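Local coordinates for sugar-binding transport ATP-binding protein (PDB 1V43), which binds ATP and, as the ATPase subunit of an ABC transporter, probably hydrolyses it to power sugar uptake, at residues F39-G44 and Y197-Q202; A58-P63 and L78-R83; L129-L134 and A151-I156; E228-P233 and G287-H292. All coordinates share one frame; numbering follows the deposited sequence.

Contact 1: F39-G44 and Y197-Q202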
loop_
_atom_site.group_PDB
_atom_site.type_symbol
_atom_site.label_atom_id
_atom_site.label_comp_id
_atom_site.label_asym_id
_atom_site.label_seq_id
_atom_site.Cartn_x
_atom_site.Cartn_y
_atom_site.Cartn_z
ATOM N N PHE A 39 -1.477 9.074 -22.245
ATOM C CA PHE A 39 -1.737 7.907 -21.426
ATOM C C PHE A 39 -2.834 8.364 -20.483
ATOM O O PHE A 39 -2.568 9.099 -19.542
ATOM C CB PHE A 39 -0.490 7.530 -20.620
ATOM C CG PHE A 39 -0.525 6.140 -20.080
ATOM C CD1 PHE A 39 0.456 5.220 -20.436
ATOM C CD2 PHE A 39 -1.552 5.729 -19.246
ATOM C CE1 PHE A 39 0.409 3.923 -19.973
ATOM C CE2 PHE A 39 -1.602 4.425 -18.777
ATOM C CZ PHE A 39 -0.619 3.521 -19.142
ATOM N N LEU A 40 -4.072 7.987 -20.759
ATOM C CA LEU A 40 -5.153 8.398 -19.881
ATOM C C LEU A 40 -5.568 7.261 -18.967
ATOM O O LEU A 40 -5.864 6.171 -19.436
ATOM C CB LEU A 40 -6.373 8.843 -20.679
ATOM C CG LEU A 40 -7.611 9.078 -19.793
ATOM C CD1 LEU A 40 -7.430 10.360 -18.966
ATOM C CD2 LEU A 40 -8.857 9.181 -20.658
ATOM N N VAL A 41 -5.576 7.519 -17.665
ATOM C CA VAL A 41 -6.011 6.511 -16.706
ATOM C C VAL A 41 -7.444 6.805 -16.273
ATOM O O VAL A 41 -7.787 7.952 -15.972
ATOM C CB VAL A 41 -5.155 6.501 -15.414
ATOM C CG1 VAL A 41 -5.793 5.559 -14.398
ATOM C CG2 VAL A 41 -3.729 6.052 -15.715
ATOM N N LEU A 42 -8.289 5.780 -16.287
ATOM C CA LEU A 42 -9.655 5.926 -15.814
ATOM C C LEU A 42 -9.562 5.326 -14.403
ATOM O O LEU A 42 -9.349 4.120 -14.234
ATOM C CB LEU A 42 -10.634 5.138 -16.677
ATOM C CG LEU A 42 -10.691 5.471 -18.166
ATOM C CD1 LEU A 42 -11.778 4.617 -18.823
ATOM C CD2 LEU A 42 -10.942 6.967 -18.364
ATOM N N LEU A 43 -9.689 6.192 -13.404
ATOM C CA LEU A 43 -9.559 5.818 -12.005
ATOM C C LEU A 43 -10.869 5.908 -11.245
ATOM O O LEU A 43 -11.572 6.916 -11.324
ATOM C CB LEU A 43 -8.525 6.734 -11.332
ATOM C CG LEU A 43 -8.285 6.562 -9.831
ATOM C CD1 LEU A 43 -7.619 5.225 -9.578
ATOM C CD2 LEU A 43 -7.406 7.698 -9.304
ATOM N N GLY A 44 -11.178 4.864 -10.484
ATOM C CA GLY A 44 -12.411 4.863 -9.717
ATOM C C GLY A 44 -12.681 3.525 -9.061
ATOM O O GLY A 44 -12.083 2.518 -9.443
ATOM N N TYR A 197 -6.201 3.462 -19.818
ATOM C CA TYR A 197 -5.862 2.510 -18.767
ATOM C C TYR A 197 -6.822 2.551 -17.587
ATOM O O TYR A 197 -6.995 3.590 -16.954
ATOM C CB TYR A 197 -4.448 2.847 -18.295
ATOM C CG TYR A 197 -3.722 1.816 -17.472
ATOM C CD1 TYR A 197 -2.717 1.021 -18.042
ATOM C CD2 TYR A 197 -3.959 1.695 -16.105
ATOM C CE1 TYR A 197 -1.961 0.140 -17.263
ATOM C CE2 TYR A 197 -3.207 0.821 -15.315
ATOM C CZ TYR A 197 -2.212 0.053 -15.905
ATOM O OH TYR A 197 -1.465 -0.775 -15.122
ATOM N N VAL A 198 -7.426 1.405 -17.290
ATOM C CA VAL A 198 -8.376 1.295 -16.194
ATOM C C VAL A 198 -7.786 0.692 -14.917
ATOM O O VAL A 198 -7.201 -0.394 -14.950
ATOM C CB VAL A 198 -9.570 0.420 -16.604
ATOM C CG1 VAL A 198 -10.387 0.051 -15.361
ATOM C CG2 VAL A 198 -10.427 1.150 -17.628
ATOM N N THR A 199 -7.943 1.396 -13.799
ATOM C CA THR A 199 -7.472 0.903 -12.506
ATOM C C THR A 199 -8.233 1.536 -11.349
ATOM O O THR A 199 -8.733 2.653 -11.462
ATOM C CB THR A 199 -5.959 1.161 -12.268
ATOM O OG1 THR A 199 -5.580 0.556 -11.028
ATOM C CG2 THR A 199 -5.645 2.668 -12.181
ATOM N N HIS A 200 -8.323 0.821 -10.233
ATOM C CA HIS A 200 -8.997 1.350 -9.055
ATOM C C HIS A 200 -7.909 1.728 -8.047
ATOM O O HIS A 200 -8.194 2.190 -6.943
ATOM C CB HIS A 200 -9.917 0.289 -8.446
ATOM C CG HIS A 200 -9.181 -0.802 -7.730
ATOM N ND1 HIS A 200 -8.563 -0.604 -6.513
ATOM C CD2 HIS A 200 -8.904 -2.078 -8.088
ATOM C CE1 HIS A 200 -7.934 -1.710 -6.154
ATOM N NE2 HIS A 200 -8.125 -2.619 -7.093
ATOM N N ASP A 201 -6.660 1.542 -8.449
ATOM C CA ASP A 201 -5.487 1.826 -7.609
ATOM C C ASP A 201 -4.937 3.250 -7.829
ATOM O O ASP A 201 -4.224 3.506 -8.815
ATOM C CB ASP A 201 -4.398 0.790 -7.932
ATOM C CG ASP A 201 -3.242 0.815 -6.948
ATOM O OD1 ASP A 201 -2.685 1.901 -6.679
ATOM O OD2 ASP A 201 -2.878 -0.270 -6.456
ATOM N N GLN A 202 -5.247 4.159 -6.905
ATOM C CA GLN A 202 -4.808 5.549 -7.019
ATOM C C GLN A 202 -3.288 5.735 -7.173
ATOM O O GLN A 202 -2.857 6.556 -7.976
ATOM C CB GLN A 202 -5.349 6.381 -5.837
ATOM C CG GLN A 202 -4.936 5.903 -4.437
ATOM C CD GLN A 202 -3.729 6.644 -3.876
ATOM O OE1 GLN A 202 -3.329 7.693 -4.380
ATOM N NE2 GLN A 202 -3.156 6.104 -2.811
#
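Strands 39-43 and 194-199 are parallel neighbours in the middle of the six-stranded mixed sheet, and here Val41 pairs with Tyr197, Leu42 with Val198 and Leu43 with Thr199. Tyr197 brackets Val41 with its backbone. Its N gives a nearly straight bond to Leu40 O (2.8 Å), and its O takes a short one from Leu42 N (2.6 Å). Thr199 N then binds Leu42 O (3.1 Å). The last rung, Gly44 N to Thr199 O, is weak at 3.4 Å.

With CG anti to the backbone N (chi1 -163°), the Phe39 ring swings over to Tyr197. Phe39 CE2 meets Tyr197 CB at 3.3 Å, and the two ring planes are inclined at 46°. A serine in place of Phe39 would probably leave Tyr197 CB and its ring flank without this neighbour, opening a gap beside Tyr197. Further along the same face, Val41 CG1 touches the methyl CG2 of Thr199 (3.6 Å). Thr199 OG1 accepts from Asp201 N in an ST turn and also bonds Glu167. Gly44 begins the P-loop, and its carbonyl is bound by Lys50.

Helix 50-58 packs on the face carrying Leu42 and Val198. Helix 202-208 lies against Val41, Leu43 and Thr199. Strand 211-216 flanks strand 39-43, and strand 162-166 flanks strand 194-199.

Contact 2: A58-P63 and L78-R83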
loop_
_atom_site.group_PDB
_atom_site.type_symbol
_atom_site.label_atom_id
_atom_site.label_comp_id
_atom_site.label_asym_id
_atom_site.label_seq_id
_atom_site.Cartn_x
_atom_site.Cartn_y
_atom_site.Cartn_z
ATOM N N ALA A 58 -13.587 -0.543 -26.727
ATOM C CA ALA A 58 -13.105 -1.733 -27.427
ATOM C C ALA A 58 -14.145 -2.272 -28.410
ATOM O O ALA A 58 -13.800 -2.939 -29.381
ATOM C CB ALA A 58 -12.735 -2.819 -26.415
ATOM N N GLY A 59 -15.418 -1.980 -28.161
ATOM C CA GLY A 59 -16.454 -2.466 -29.047
ATOM C C GLY A 59 -17.033 -3.791 -28.580
ATOM O O GLY A 59 -17.816 -4.425 -29.288
ATOM N N LEU A 60 -16.635 -4.222 -27.389
ATOM C CA LEU A 60 -17.150 -5.461 -26.827
ATOM C C LEU A 60 -18.556 -5.160 -26.309
ATOM O O LEU A 60 -19.357 -6.055 -26.069
ATOM C CB LEU A 60 -16.253 -5.919 -25.682
ATOM C CG LEU A 60 -14.825 -6.214 -26.127
ATOM C CD1 LEU A 60 -13.968 -6.550 -24.922
ATOM C CD2 LEU A 60 -14.844 -7.357 -27.123
ATOM N N GLU A 61 -18.842 -3.872 -26.158
ATOM C CA GLU A 61 -20.136 -3.424 -25.676
ATOM C C GLU A 61 -20.535 -2.211 -26.499
ATOM O O GLU A 61 -19.670 -1.427 -26.900
ATOM C CB GLU A 61 -20.029 -3.049 -24.192
ATOM C CG GLU A 61 -21.314 -3.201 -23.423
ATOM C CD GLU A 61 -21.096 -3.850 -22.071
ATOM O OE1 GLU A 61 -21.999 -4.584 -21.614
ATOM O OE2 GLU A 61 -20.031 -3.627 -21.462
ATOM N N GLU A 62 -21.834 -2.070 -26.768
ATOM C CA GLU A 62 -22.337 -0.931 -27.524
ATOM C C GLU A 62 -22.951 0.059 -26.538
ATOM O O GLU A 62 -23.447 -0.334 -25.479
ATOM C CB GLU A 62 -23.410 -1.377 -28.537
ATOM C CG GLU A 62 -22.879 -2.259 -29.677
ATOM C CD GLU A 62 -22.111 -1.470 -30.727
ATOM O OE1 GLU A 62 -21.423 -0.495 -30.364
ATOM O OE2 GLU A 62 -22.187 -1.831 -31.914
ATOM N N PRO A 63 -22.913 1.358 -26.863
ATOM C CA PRO A 63 -23.481 2.384 -25.989
ATOM C C PRO A 63 -25.004 2.376 -26.162
ATOM O O PRO A 63 -25.523 1.862 -27.157
ATOM C CB PRO A 63 -22.899 3.687 -26.534
ATOM C CG PRO A 63 -21.815 3.264 -27.451
ATOM C CD PRO A 63 -22.277 1.979 -28.029
ATOM N N LEU A 78 -18.622 -0.318 -35.225
ATOM C CA LEU A 78 -17.692 -1.167 -35.960
ATOM C C LEU A 78 -17.248 -2.314 -35.056
ATOM O O LEU A 78 -17.097 -2.140 -33.852
ATOM C CB LEU A 78 -16.460 -0.368 -36.401
ATOM C CG LEU A 78 -16.563 0.779 -37.413
ATOM C CD1 LEU A 78 -15.226 1.511 -37.443
ATOM C CD2 LEU A 78 -16.924 0.263 -38.808
ATOM N N PRO A 79 -17.049 -3.512 -35.625
ATOM C CA PRO A 79 -16.609 -4.687 -34.853
ATOM C C PRO A 79 -15.259 -4.362 -34.178
ATOM O O PRO A 79 -14.478 -3.577 -34.706
ATOM C CB PRO A 79 -16.449 -5.762 -35.929
ATOM C CG PRO A 79 -17.407 -5.344 -36.983
ATOM C CD PRO A 79 -17.239 -3.852 -37.042
ATOM N N PRO A 80 -14.971 -4.951 -33.012
ATOM C CA PRO A 80 -13.681 -4.610 -32.410
ATOM C C PRO A 80 -12.478 -4.768 -33.338
ATOM O O PRO A 80 -11.536 -3.988 -33.266
ATOM C CB PRO A 80 -13.614 -5.513 -31.172
ATOM C CG PRO A 80 -14.676 -6.548 -31.397
ATOM C CD PRO A 80 -15.750 -5.819 -32.119
ATOM N N LYS A 81 -12.526 -5.749 -34.237
ATOM C CA LYS A 81 -11.419 -5.981 -35.157
ATOM C C LYS A 81 -11.166 -4.833 -36.126
ATOM O O LYS A 81 -10.028 -4.602 -36.518
ATOM C CB LYS A 81 -11.637 -7.279 -35.948
ATOM C CG LYS A 81 -12.885 -7.278 -36.810
ATOM C CD LYS A 81 -12.987 -8.544 -37.647
ATOM C CE LYS A 81 -14.313 -8.602 -38.384
ATOM N NZ LYS A 81 -15.422 -8.582 -37.396
ATOM N N ASP A 82 -12.203 -4.100 -36.514
ATOM C CA ASP A 82 -11.999 -3.003 -37.460
ATOM C C ASP A 82 -11.618 -1.672 -36.836
ATOM O O ASP A 82 -11.425 -0.687 -37.545
ATOM C CB ASP A 82 -13.235 -2.830 -38.343
ATOM C CG ASP A 82 -13.499 -4.051 -39.204
ATOM O OD1 ASP A 82 -12.621 -4.395 -40.028
ATOM O OD2 ASP A 82 -14.568 -4.674 -39.053
ATOM N N ARG A 83 -11.495 -1.654 -35.512
ATOM C CA ARG A 83 -11.135 -0.440 -34.783
ATOM C C ARG A 83 -9.619 -0.286 -34.560
ATOM O O ARG A 83 -9.166 0.769 -34.121
ATOM C CB ARG A 83 -11.843 -0.414 -33.420
ATOM C CG ARG A 83 -13.370 -0.435 -33.497
ATOM C CD ARG A 83 -13.996 -0.252 -32.135
ATOM N NE ARG A 83 -15.438 -0.459 -32.172
ATOM C CZ ARG A 83 -16.305 0.052 -31.300
ATOM N NH1 ARG A 83 -15.895 0.825 -30.301
ATOM N NH2 ARG A 83 -17.593 -0.232 -31.419
HETATM O O HOH W 1 -18.897 0.533 -28.770
#
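Gly59 lays its bare CA on the flat face of the Arg83 guanidinium, over the centre of the group and only 3.4 Å from CZ. The fit depends on glycine. A CB on this residue would point toward the other segment and run into Arg83 NE. The guanidinium is held in this position from its own segment. Arg83 NE binds Leu78 O at 2.9 Å, and its NH2 the same oxygen at 3.1 Å. Both bonds lie close to the guanidinium plane, and this side-on grip fixes the rotation of the group. The arginine chain is extended from CG to NE (chi2 -174°), which carries the charge across to the other segment.

Gly59 also has a positive phi of 93°. It is the C-prime residue of a Schellman motif that ends helix 50-58, the helix that follows the P-loop. In that motif Leu60 N returns to Arg55 O, and Gly59 N to Met56 O. The positive group thus sits at the carboxyl end of a helix, where the dipole would probably favour it. Pro80 packs on the same helix end, with its CB 3.1 Å from Ala58 O. Leu60 CD2 adds a loose apolar touch to Pro80 CG at 4.4 Å.

Glu62 comes to the guanidinium edge. Its OE1 forms a long salt bridge to Arg83 NH2 at 4.0 Å, with the two planes 49° apart. A water joins the segments nearby, donating to Glu61 O (2.8 Å) and accepting from Arg83 NH2 (3.1 Å). On the far branch, Arg83 NH1 makes weak hydrogen bonds to Met56 O and Ile57 O.

Contact 3: L129-L134 and A151-I156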
loop_
_atom_site.group_PDB
_atom_site.type_symbol
_atom_site.label_atom_id
_atom_site.label_comp_id
_atom_site.label_asym_id
_atom_site.label_seq_id
_atom_site.Cartn_x
_atom_site.Cartn_y
_atom_site.Cartn_z
ATOM N N LEU A 129 10.292 -4.581 -25.588
ATOM C CA LEU A 129 10.033 -5.092 -24.251
ATOM C C LEU A 129 11.293 -5.709 -23.617
ATOM O O LEU A 129 11.250 -6.220 -22.500
ATOM C CB LEU A 129 8.904 -6.122 -24.309
ATOM C CG LEU A 129 7.438 -5.651 -24.243
ATOM C CD1 LEU A 129 7.192 -5.013 -22.885
ATOM C CD2 LEU A 129 7.115 -4.678 -25.382
ATOM N N GLN A 130 12.414 -5.654 -24.334
ATOM C CA GLN A 130 13.671 -6.218 -23.852
ATOM C C GLN A 130 13.537 -7.706 -23.544
ATOM O O GLN A 130 14.036 -8.196 -22.532
ATOM C CB GLN A 130 14.152 -5.463 -22.603
ATOM C CG GLN A 130 14.672 -4.063 -22.900
ATOM C CD GLN A 130 14.354 -3.078 -21.785
ATOM O OE1 GLN A 130 13.183 -2.844 -21.463
ATOM N NE2 GLN A 130 15.395 -2.495 -21.189
ATOM N N ILE A 131 12.844 -8.427 -24.413
ATOM C CA ILE A 131 12.689 -9.862 -24.219
ATOM C C ILE A 131 13.206 -10.631 -25.435
ATOM O O ILE A 131 12.860 -11.791 -25.616
ATOM C CB ILE A 131 11.209 -10.245 -23.981
ATOM C CG1 ILE A 131 10.332 -9.605 -25.059
ATOM C CG2 ILE A 131 10.763 -9.817 -22.576
ATOM C CD1 ILE A 131 8.923 -10.149 -25.105
ATOM N N GLU A 132 14.033 -9.996 -26.267
ATOM C CA GLU A 132 14.555 -10.665 -27.470
ATOM C C GLU A 132 15.263 -11.981 -27.172
ATOM O O GLU A 132 15.263 -12.880 -28.006
ATOM C CB GLU A 132 15.547 -9.784 -28.240
ATOM C CG GLU A 132 15.319 -8.295 -28.141
ATOM C CD GLU A 132 16.195 -7.638 -27.075
ATOM O OE1 GLU A 132 15.942 -7.818 -25.856
ATOM O OE2 GLU A 132 17.154 -6.945 -27.474
ATOM N N GLU A 133 15.848 -12.094 -25.980
ATOM C CA GLU A 133 16.589 -13.287 -25.596
ATOM C C GLU A 133 15.714 -14.414 -25.064
ATOM O O GLU A 133 16.227 -15.456 -24.676
ATOM C CB GLU A 133 17.652 -12.944 -24.537
ATOM C CG GLU A 133 18.299 -11.541 -24.615
ATOM C CD GLU A 133 19.082 -11.261 -25.897
ATOM O OE1 GLU A 133 19.956 -10.364 -25.877
ATOM O OE2 GLU A 133 18.824 -11.910 -26.926
ATOM N N LEU A 134 14.401 -14.213 -25.039
ATOM C CA LEU A 134 13.487 -15.245 -24.547
ATOM C C LEU A 134 12.609 -15.722 -25.676
ATOM O O LEU A 134 11.689 -16.515 -25.469
ATOM C CB LEU A 134 12.570 -14.689 -23.462
ATOM C CG LEU A 134 13.161 -13.700 -22.461
ATOM C CD1 LEU A 134 12.048 -13.204 -21.565
ATOM C CD2 LEU A 134 14.264 -14.359 -21.660
ATOM N N ALA A 151 3.187 -10.491 -22.627
ATOM C CA ALA A 151 1.797 -10.114 -22.862
ATOM C C ALA A 151 1.719 -8.727 -23.496
ATOM O O ALA A 151 0.909 -8.486 -24.395
ATOM C CB ALA A 151 1.009 -10.135 -21.530
ATOM N N VAL A 152 2.562 -7.810 -23.028
ATOM C CA VAL A 152 2.557 -6.454 -23.579
ATOM C C VAL A 152 3.073 -6.432 -25.009
ATOM O O VAL A 152 2.504 -5.745 -25.851
ATOM C CB VAL A 152 3.413 -5.488 -22.747
ATOM C CG1 VAL A 152 3.411 -4.117 -23.397
ATOM C CG2 VAL A 152 2.883 -5.408 -21.327
ATOM N N ALA A 153 4.143 -7.184 -25.284
ATOM C CA ALA A 153 4.705 -7.226 -26.632
ATOM C C ALA A 153 3.636 -7.727 -27.591
ATOM O O ALA A 153 3.520 -7.239 -28.717
ATOM C CB ALA A 153 5.946 -8.148 -26.689
ATOM N N ARG A 154 2.849 -8.697 -27.142
ATOM C CA ARG A 154 1.786 -9.243 -27.983
ATOM C C ARG A 154 0.713 -8.196 -28.248
ATOM O O ARG A 154 0.179 -8.109 -29.352
ATOM C CB ARG A 154 1.149 -10.464 -27.325
ATOM C CG ARG A 154 0.041 -11.080 -28.170
ATOM C CD ARG A 154 -0.436 -12.387 -27.565
ATOM N NE ARG A 154 -0.837 -12.214 -26.173
ATOM C CZ ARG A 154 -1.080 -13.213 -25.329
ATOM N NH1 ARG A 154 -0.962 -14.475 -25.729
ATOM N NH2 ARG A 154 -1.439 -12.943 -24.079
ATOM N N ALA A 155 0.400 -7.397 -27.230
ATOM C CA ALA A 155 -0.608 -6.354 -27.399
ATOM C C ALA A 155 -0.118 -5.297 -28.381
ATOM O O ALA A 155 -0.881 -4.833 -29.226
ATOM C CB ALA A 155 -0.958 -5.708 -26.043
ATOM N N ILE A 156 1.158 -4.922 -28.308
ATOM C CA ILE A 156 1.633 -3.893 -29.230
ATOM C C ILE A 156 2.098 -4.391 -30.589
ATOM O O ILE A 156 2.294 -3.586 -31.502
ATOM C CB ILE A 156 2.782 -3.042 -28.627
ATOM C CG1 ILE A 156 4.130 -3.773 -28.750
ATOM C CG2 ILE A 156 2.465 -2.726 -27.185
ATOM C CD1 ILE A 156 5.320 -2.920 -28.339
#
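Leu129 meets one face of helix 147-156, touching Val152, Ala153 and Ile156. CG lies beside the backbone N (chi1 -86°), and the two methyls part over the helix. Leu129 CD1 lies 3.8 Å from Val152 CB, and the two side chains cross at about a right angle. Leu129 CD2 settles on the backbone of the next residue, 3.7 Å from Ala153 CA. The same Leu129 methyl meets Ile156 CD1 tip to tip at 3.9 Å. The small Ala153 lets the leucine come this close, with Leu129 CG 3.8 Å from Ala153 CB. An alanine at Leu129 is likely to leave a gap over Ala153, and Val152 and Ile156 would lose the methyls that touch them from this side.

Next, Gln130 turns the chain with a positive phi, in a Schellman motif after helix 115-128. Arg149 of helix 147-156 bonds the carbonyls of Leu129 and Gln130, which adds a polar tie. Ile131 reaches the helix with its CD1, 3.9 Å from Ala153 CB.

Helix 174-191 touches Leu129, Val152 and Ile156, and helix 100-105 touches Ile131 and Ala153. This packing is part of the helical subdomain of an ABC ATPase, where helix 147-156 follows the LSGGQ signature sequence.

Contact 4: E228-P233 and G287-H292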
loop_
_atom_site.group_PDB
_atom_site.type_symbol
_atom_site.label_atom_id
_atom_site.label_comp_id
_atom_site.label_asym_id
_atom_site.label_seq_id
_atom_site.Cartn_x
_atom_site.Cartn_y
_atom_site.Cartn_z
ATOM N N GLU A 228 -2.721 18.193 -10.965
ATOM C CA GLU A 228 -4.002 18.889 -10.883
ATOM C C GLU A 228 -5.031 18.172 -10.009
ATOM O O GLU A 228 -5.685 18.813 -9.185
ATOM C CB GLU A 228 -4.585 19.122 -12.280
ATOM C CG GLU A 228 -3.794 20.103 -13.142
ATOM C CD GLU A 228 -4.427 20.301 -14.518
ATOM O OE1 GLU A 228 -4.667 19.297 -15.228
ATOM O OE2 GLU A 228 -4.684 21.464 -14.890
ATOM N N VAL A 229 -5.183 16.859 -10.161
ATOM C CA VAL A 229 -6.173 16.166 -9.339
ATOM C C VAL A 229 -5.714 16.018 -7.887
ATOM O O VAL A 229 -6.529 15.920 -6.981
ATOM C CB VAL A 229 -6.559 14.778 -9.925
ATOM C CG1 VAL A 229 -7.200 14.978 -11.285
ATOM C CG2 VAL A 229 -5.327 13.853 -10.020
ATOM N N TYR A 230 -4.406 16.024 -7.661
ATOM C CA TYR A 230 -3.908 15.900 -6.301
ATOM C C TYR A 230 -3.935 17.247 -5.552
ATOM O O TYR A 230 -4.500 17.342 -4.470
ATOM C CB TYR A 230 -2.486 15.334 -6.304
ATOM C CG TYR A 230 -1.850 15.359 -4.931
ATOM C CD1 TYR A 230 -2.234 14.448 -3.936
ATOM C CD2 TYR A 230 -0.885 16.302 -4.617
ATOM C CE1 TYR A 230 -1.659 14.486 -2.668
ATOM C CE2 TYR A 230 -0.312 16.352 -3.362
ATOM C CZ TYR A 230 -0.699 15.448 -2.390
ATOM O OH TYR A 230 -0.129 15.535 -1.139
ATOM N N LEU A 231 -3.318 18.279 -6.124
ATOM C CA LEU A 231 -3.284 19.596 -5.482
ATOM C C LEU A 231 -4.613 20.320 -5.546
ATOM O O LEU A 231 -4.924 21.126 -4.666
ATOM C CB LEU A 231 -2.224 20.497 -6.119
ATOM C CG LEU A 231 -0.763 20.091 -5.942
ATOM C CD1 LEU A 231 0.122 21.050 -6.730
ATOM C CD2 LEU A 231 -0.403 20.097 -4.462
ATOM N N ARG A 232 -5.402 20.044 -6.579
ATOM C CA ARG A 232 -6.679 20.734 -6.700
ATOM C C ARG A 232 -7.888 19.858 -7.012
ATOM O O ARG A 232 -8.506 19.979 -8.063
ATOM C CB ARG A 232 -6.546 21.868 -7.730
ATOM C CG ARG A 232 -5.688 23.035 -7.216
ATOM C CD ARG A 232 -5.328 24.043 -8.302
ATOM N NE ARG A 232 -4.274 23.546 -9.187
ATOM C CZ ARG A 232 -2.986 23.448 -8.857
ATOM N NH1 ARG A 232 -2.565 23.822 -7.651
ATOM N NH2 ARG A 232 -2.116 22.962 -9.731
ATOM N N PRO A 233 -8.236 18.946 -6.093
ATOM C CA PRO A 233 -9.398 18.087 -6.333
ATOM C C PRO A 233 -10.630 18.998 -6.386
ATOM O O PRO A 233 -10.786 19.861 -5.527
ATOM C CB PRO A 233 -9.410 17.185 -5.107
ATOM C CG PRO A 233 -8.893 18.108 -4.027
ATOM C CD PRO A 233 -7.717 18.769 -4.726
ATOM N N GLY A 287 -10.721 20.702 4.669
ATOM C CA GLY A 287 -9.850 19.594 4.339
ATOM C C GLY A 287 -8.378 19.959 4.299
ATOM O O GLY A 287 -7.995 21.003 3.767
ATOM N N ILE A 288 -7.546 19.106 4.888
ATOM C CA ILE A 288 -6.104 19.320 4.876
ATOM C C ILE A 288 -5.484 17.936 4.923
ATOM O O ILE A 288 -5.904 17.104 5.721
ATOM C CB ILE A 288 -5.628 20.199 6.064
ATOM C CG1 ILE A 288 -4.134 20.472 5.912
ATOM C CG2 ILE A 288 -5.949 19.538 7.397
ATOM C CD1 ILE A 288 -3.580 21.348 6.982
ATOM N N ARG A 289 -4.525 17.675 4.033
ATOM C CA ARG A 289 -3.893 16.352 3.964
ATOM C C ARG A 289 -2.877 16.111 5.073
ATOM O O ARG A 289 -2.171 17.031 5.464
ATOM C CB ARG A 289 -3.185 16.155 2.611
ATOM C CG ARG A 289 -4.099 16.184 1.401
ATOM C CD ARG A 289 -3.324 15.764 0.173
ATOM N NE ARG A 289 -4.063 15.931 -1.071
ATOM C CZ ARG A 289 -4.891 15.040 -1.592
ATOM N NH1 ARG A 289 -5.114 13.889 -0.970
ATOM N NH2 ARG A 289 -5.455 15.276 -2.771
ATOM N N PRO A 290 -2.793 14.864 5.576
ATOM C CA PRO A 290 -1.868 14.440 6.641
ATOM C C PRO A 290 -0.441 14.931 6.355
ATOM O O PRO A 290 0.261 15.400 7.256
ATOM C CB PRO A 290 -1.948 12.914 6.589
ATOM C CG PRO A 290 -3.392 12.670 6.164
ATOM C CD PRO A 290 -3.580 13.720 5.069
ATOM N N GLU A 291 -0.032 14.825 5.092
ATOM C CA GLU A 291 1.302 15.242 4.667
ATOM C C GLU A 291 1.449 16.756 4.529
ATOM O O GLU A 291 2.538 17.233 4.216
ATOM C CB GLU A 291 1.686 14.585 3.333
ATOM C CG GLU A 291 0.855 15.064 2.132
ATOM C CD GLU A 291 -0.343 14.165 1.828
ATOM O OE1 GLU A 291 -0.958 13.633 2.771
ATOM O OE2 GLU A 291 -0.673 13.998 0.636
ATOM N N HIS A 292 0.367 17.509 4.744
ATOM C CA HIS A 292 0.454 18.960 4.643
ATOM C C HIS A 292 0.397 19.604 6.015
ATOM O O HIS A 292 0.127 20.794 6.158
ATOM C CB HIS A 292 -0.639 19.533 3.726
ATOM C CG HIS A 292 -0.456 19.166 2.284
ATOM N ND1 HIS A 292 0.778 18.859 1.753
ATOM C CD2 HIS A 292 -1.350 18.999 1.279
ATOM C CE1 HIS A 292 0.638 18.508 0.488
ATOM N NE2 HIS A 292 -0.644 18.584 0.175
HETATM O O HOH W 2 -7.043 14.109 -4.790
HETATM O O HOH W 3 -4.343 18.692 -2.188
#
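Tyr230 meets Arg289 and Glu291 with different parts of itself. Its backbone O takes a hydrogen bond from Arg289 NH2 at 2.8 Å, in the carbonyl plane and on a lone pair. Its ring lies over the guanidinium and nearly parallel to it, the planes 16° apart. The overlap is partial: Tyr230 CE1 sits over the rim of the guanidinium face, 3.2 Å from Arg289 NE. A first torsion of 172° turns the ring away from its own backbone N and on to Glu291. There the OH donates to Glu291 OE2, which lies at the ring edge in its plane. The modelled length of 2.4 Å is very short and its exact value is doubtful.

Two waters fill in around the arginine. One links Val229 O to Arg289 NH2, accepting from the latter at 2.8 Å. The other donates to Tyr230 O (2.7 Å) and accepts from Arg289 NE (3.0 Å). Further out, Arg289 NH1 bonds Ile242 O and, weakly, Ala239 O. Gly321 of the second subunit packs on Tyr230, and Thr322 of that subunit on Glu291.

The segments join helix 226-231 of the ATPase part to the OB-fold part of the chain. The hydrogen bonds of the buried arginine go to backbone carbonyls and water. The helix end and the nearby Glu291 carboxylate probably also offset its charge. The tyrosine hydroxyl gives that carboxylate a donor.

Contact 1 lies near the middle of the chain, about 4 Å from its centre, and is closest to the ATP site. The nearest side-chain atoms of Val198 and Lys50 are about 3 Å apart; Lys50 is a residue seen to bind ATP, which is absent here. Contacts 2 and 3 fall within the chain between the two strands of contact 1, with centres about 21 and 23 Å from it and about 25 Å from each other. Contact 4 follows later in the chain, its centre about 19 Å from that of contact 1 and about 38 Å from those of contacts 2 and 3. It alone joins the ATPase part to the OB-fold part and touches the second subunit.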